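PDB 6B12: Tni2 from Pseudomonas fluorescens, which is probably the immunity protein that binds and neutralises Tne2, an NAD-degrading toxin that Pseudomonas fluorescens delivers through its type VI secretion system. Local coordinates for residues S84-R87 / Q88-I91; E17-V21 / D22-A26. All coordinates share one frame; numbering follows the deposited sequence.

Contact 1 of 2, residues S84-R87 / Q88-I91; sequences SGDR and QQQI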
loop_
_atom_site.group_PDB
_atom_site.type_symbol
_atom_site.label_atom_id
_atom_site.label_comp_id
_atom_site.label_asym_id
_atom_site.label_seq_id
_atom_site.Cartn_x
_atom_site.Cartn_y
_atom_site.Cartn_z
ATOM N N SER C 84 5.404 -16.418 13.757
ATOM C CA SER C 84 4.960 -17.793 13.575
ATOM C C SER C 84 3.491 -17.934 13.992
ATOM O O SER C 84 2.964 -17.156 14.788
ATOM C CB SER C 84 5.840 -18.753 14.391
ATOM O OG SER C 84 5.714 -18.520 15.781
ATOM N N GLY C 85 2.815 -18.930 13.424
ATOM C CA GLY C 85 1.414 -19.119 13.771
ATOM C C GLY C 85 1.193 -19.404 15.244
ATOM O O GLY C 85 0.157 -19.030 15.812
ATOM N N ASP C 86 2.140 -20.084 15.890
ATOM C CA ASP C 86 1.954 -20.341 17.312
ATOM C C ASP C 86 2.387 -19.164 18.173
ATOM O O ASP C 86 2.330 -19.254 19.414
ATOM C CB ASP C 86 2.659 -21.641 17.737
ATOM C CG ASP C 86 4.161 -21.614 17.585
ATOM O OD1 ASP C 86 4.735 -20.585 17.183
ATOM O OD2 ASP C 86 4.776 -22.669 17.889
ATOM N N ARG C 87 2.794 -18.077 17.531
ATOM C CA ARG C 87 3.180 -16.818 18.166
ATOM C C ARG C 87 4.397 -16.970 19.069
ATOM O O ARG C 87 4.653 -16.108 19.905
ATOM C CB ARG C 87 2.004 -16.208 18.948
ATOM C CG ARG C 87 1.922 -14.670 18.849
ATOM C CD ARG C 87 2.307 -13.976 20.130
ATOM N NE ARG C 87 1.442 -14.269 21.257
ATOM C CZ ARG C 87 1.834 -14.915 22.353
ATOM N NH1 ARG C 87 3.087 -15.355 22.464
ATOM N NH2 ARG C 87 0.971 -15.115 23.345
ATOM N N GLN C 88 5.172 -18.050 18.933
ATOM C CA GLN C 88 6.305 -18.224 19.827
ATOM C C GLN C 88 7.564 -17.531 19.327
ATOM O O GLN C 88 8.437 -17.214 20.133
ATOM C CB GLN C 88 6.588 -19.716 20.060
ATOM C CG GLN C 88 5.445 -20.464 20.773
ATOM C CD GLN C 88 4.962 -19.763 22.041
ATOM O OE1 GLN C 88 5.616 -19.825 23.082
ATOM N NE2 GLN C 88 3.801 -19.099 21.956
ATOM N N GLN C 89 7.677 -17.291 18.028
ATOM C CA GLN C 89 8.894 -16.712 17.476
ATOM C C GLN C 89 8.515 -15.666 16.454
ATOM O O GLN C 89 7.427 -15.697 15.866
ATOM C CB GLN C 89 9.796 -17.775 16.820
ATOM C CG GLN C 89 10.093 -18.988 17.698
ATOM C CD GLN C 89 9.416 -20.259 17.194
ATOM O OE1 GLN C 89 8.910 -20.306 16.068
ATOM N NE2 GLN C 89 9.410 -21.295 18.027
ATOM N N GLN C 90 9.435 -14.734 16.229
ATOM C CA GLN C 90 9.213 -13.800 15.153
ATOM C C GLN C 90 10.560 -13.368 14.610
ATOM O O GLN C 90 11.606 -13.598 15.227
ATOM C CB GLN C 90 8.401 -12.592 15.615
ATOM C CG GLN C 90 9.154 -11.698 16.551
ATOM C CD GLN C 90 8.327 -10.499 16.958
ATOM O OE1 GLN C 90 7.108 -10.582 17.059
ATOM N NE2 GLN C 90 8.984 -9.389 17.190
ATOM N N ILE C 91 10.518 -12.786 13.419
ATOM C CA ILE C 91 11.714 -12.317 12.725
ATOM C C ILE C 91 11.434 -10.917 12.203
ATOM O O ILE C 91 10.421 -10.690 11.542
ATOM C CB ILE C 91 12.101 -13.238 11.552
ATOM C CG1 ILE C 91 12.243 -14.684 12.023
ATOM C CG2 ILE C 91 13.404 -12.729 10.885
ATOM C CD1 ILE C 91 12.424 -15.688 10.884
#

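Contact 2 of 2, residues E17-V21 / D22-A26; sequences ENMTV and DQMIA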
loop_
_atom_site.group_PDB
_atom_site.type_symbol
_atom_site.label_atom_id
_atom_site.label_comp_id
_atom_site.label_asym_id
_atom_site.label_seq_id
_atom_site.Cartn_x
_atom_site.Cartn_y
_atom_site.Cartn_z
ATOM N N GLU C 17 -11.530 -12.113 8.054
ATOM C CA GLU C 17 -10.509 -12.371 7.047
ATOM C C GLU C 17 -11.146 -12.301 5.662
ATOM O O GLU C 17 -12.249 -12.805 5.443
ATOM C CB GLU C 17 -9.832 -13.733 7.270
ATOM C CG GLU C 17 -8.597 -13.858 6.412
ATOM C CD GLU C 17 -7.744 -15.089 6.733
ATOM O OE1 GLU C 17 -8.171 -15.979 7.518
ATOM O OE2 GLU C 17 -6.639 -15.149 6.172
ATOM N N ASN C 18 -10.474 -11.612 4.742
ATOM C CA ASN C 18 -10.961 -11.416 3.374
ATOM C C ASN C 18 -12.286 -10.642 3.317
ATOM O O ASN C 18 -13.022 -10.720 2.323
ATOM C CB ASN C 18 -11.089 -12.755 2.632
ATOM C CG ASN C 18 -9.804 -13.562 2.664
ATOM O OD1 ASN C 18 -8.697 -13.009 2.613
ATOM N ND2 ASN C 18 -9.941 -14.877 2.759
HETATM N N MSE C 19 -12.618 -9.888 4.361
HETATM C CA MSE C 19 -13.653 -8.871 4.233
HETATM C C MSE C 19 -13.092 -7.836 3.266
HETATM O O MSE C 19 -11.934 -7.461 3.384
HETATM C CB MSE C 19 -13.996 -8.248 5.588
HETATM C CG MSE C 19 -14.925 -7.050 5.506
HETATM SE SE MSE C 19 -15.251 -6.230 7.242
HETATM C CE MSE C 19 -16.320 -7.670 8.031
ATOM N N THR C 20 -13.876 -7.397 2.289
ATOM C CA THR C 20 -13.336 -6.482 1.291
ATOM C C THR C 20 -13.523 -5.022 1.701
ATOM O O THR C 20 -14.343 -4.684 2.557
ATOM C CB THR C 20 -13.992 -6.710 -0.065
ATOM O OG1 THR C 20 -15.372 -6.343 0.018
ATOM C CG2 THR C 20 -13.874 -8.173 -0.484
ATOM N N VAL C 21 -12.739 -4.149 1.055
ATOM C CA VAL C 21 -12.918 -2.710 1.231
ATOM C C VAL C 21 -14.353 -2.301 0.929
ATOM O O VAL C 21 -14.941 -1.490 1.650
ATOM C CB VAL C 21 -11.906 -1.948 0.352
ATOM C CG1 VAL C 21 -12.291 -0.474 0.209
ATOM C CG2 VAL C 21 -10.518 -2.120 0.951
ATOM N N ASP C 22 -14.949 -2.866 -0.127
ATOM C CA ASP C 22 -16.309 -2.467 -0.489
ATOM C C ASP C 22 -17.313 -2.886 0.575
ATOM O O ASP C 22 -18.296 -2.178 0.825
ATOM C CB ASP C 22 -16.691 -3.054 -1.844
ATOM C CG ASP C 22 -15.900 -2.435 -2.987
ATOM O OD1 ASP C 22 -15.485 -1.264 -2.851
ATOM O OD2 ASP C 22 -15.686 -3.125 -4.005
ATOM N N GLN C 23 -17.090 -4.041 1.203
ATOM C CA GLN C 23 -17.969 -4.463 2.288
ATOM C C GLN C 23 -17.868 -3.511 3.473
ATOM O O GLN C 23 -18.879 -3.175 4.100
ATOM C CB GLN C 23 -17.632 -5.906 2.681
ATOM C CG GLN C 23 -18.094 -6.901 1.612
ATOM C CD GLN C 23 -17.554 -8.313 1.787
ATOM O OE1 GLN C 23 -16.563 -8.539 2.476
ATOM N NE2 GLN C 23 -18.212 -9.272 1.141
HETATM N N MSE C 24 -16.663 -3.045 3.783
HETATM C CA MSE C 24 -16.489 -2.103 4.873
HETATM C C MSE C 24 -17.213 -0.795 4.593
HETATM O O MSE C 24 -17.876 -0.245 5.471
HETATM C CB MSE C 24 -15.002 -1.826 5.111
HETATM C CG MSE C 24 -14.213 -3.058 5.483
HETATM SE SE MSE C 24 -12.300 -2.582 5.573
HETATM C CE MSE C 24 -12.193 -1.974 7.409
ATOM N N ILE C 25 -17.066 -0.292 3.365
ATOM C CA ILE C 25 -17.733 0.951 2.999
ATOM C C ILE C 25 -19.245 0.781 3.065
ATOM O O ILE C 25 -19.959 1.649 3.585
ATOM C CB ILE C 25 -17.263 1.412 1.607
ATOM C CG1 ILE C 25 -15.785 1.824 1.663
ATOM C CG2 ILE C 25 -18.149 2.534 1.074
ATOM C CD1 ILE C 25 -15.105 1.788 0.333
ATOM N N ALA C 26 -19.754 -0.350 2.565
ATOM C CA ALA C 26 -21.193 -0.603 2.572
ATOM C C ALA C 26 -21.769 -0.648 3.978
ATOM O O ALA C 26 -22.974 -0.439 4.153
ATOM C CB ALA C 26 -21.505 -1.917 1.851
#

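Contact 1 of 2, residues S84-R87 / Q88-I91
Ser84 and Gln89 face each other at the end of a beta hairpin, where strand 78-84 turns back into strand 90-92, and they are joined twice. The backbone bond Ser84 N to Gln89 O measures 3.0 Å and is practically straight at 177°. The return bond comes from Gln89 N but goes to the side-chain oxygen Ser84 OG, at 3.2 Å. Ser84 OG reaches it because chi1 of 64° sets the hydroxyl between its own N and carbonyl carbon, facing the loop. The hydroxyl proton is then given to Asp86, with OG to OD1 only 2.7 Å and the carboxylate oxygen approached nearly along its C-O bond.

Asp86 OD1 takes a second donor, Gln88 N at 3.1 Å, which comes in from above the carboxylate plane and closes an Asx turn. The two hydrogen bonds hold OD1 in place and so restrain the carboxylate's rotation, and they would favour its ionised form. Gln88 in turn folds back over this residue: bent at chi2, its chain lays CG 3.6 Å from Asp86 CG, and the amide stands almost perpendicular to the carboxylate.

Behind these side chains, a type I turn from Ser84 to Arg87 sets the spacing, and Arg87 takes a left-handed backbone conformation that redirects the chain toward the second strand. Trp39 gives its indole N-H to Gly85 O and packs against Arg87, while Trp41 touches Asp86, so strand 34-41 backs the loop. Arg87 NH1 passes Gln88 NE2 obliquely at 3.8 Å, a contact between two donors. That same NE2 donates to Asp86 O at 2.9 Å, with the carbonyl oxygen lying within 4° of the amide plane.

Contact 2 of 2, residues E17-V21 / D22-A26
Thr20 lies over one face of the Gln23 side-chain amide, with OG1 3.4 Å from the amide carbon CD. Met19 CA lies close to the amide plane, at the edge that carries OE1, and Met19 CG, 3.8 Å from Gln23 OE1, sits a little to the side of the plane away from Thr20. Thr20 N approaches from the threonine's face and donates to Gln23 OE1 at 2.9 Å, from 40° above the carbonyl plane. Chi1 of -72° with an extended chain beyond CG carries the amide back past the first turn of the helix to meet it. In the other direction Gln23 N donates to Thr20 OG1 at 3.1 Å; the hydroxyl oxygen, held between the threonine's own N and carbonyl carbon, is turned toward the backbone N-H of Gln23.

The pair of bonds is a capping box, with Thr20 as N-cap of the short helix 21-26. Helical bonding starts at once, Met24 N to Thr20 O and Ile25 N to Val21 O. One turn along, Val21 CG1 rests on Ile25 CD1 at 3.6 Å.

On the flank of the cap two selenomethionines cross at about a right angle, Met19 SE 3.8 Å from Met24 CG, and both also touch Trp29. Val21, Asp22 and Met24 pack against the other protein chain of the assembly, and Asp22 OD1 is hydrogen-bonded to a polar side chain of that chain.

Contact 2 comes first along the chain, and the two lie well apart: their centres are 27 Å from each other and their nearest atoms about 12 Å, with no touch. A short piece of chain reaches toward both. Arg62 makes a salt bridge to Glu17 in contact 2, while the next residue, Gln63, is bonded through its backbone to Gly85 in contact 1. The capped helix of 17-26 meets the other protein of the complex, probably the toxin, whereas the hairpin loop of 84-91 sits on the surface and touches no other chain of the assembly. The centre of contact 1 lies about 14 Å from the chain's centre, that of contact 2 about 18 Å.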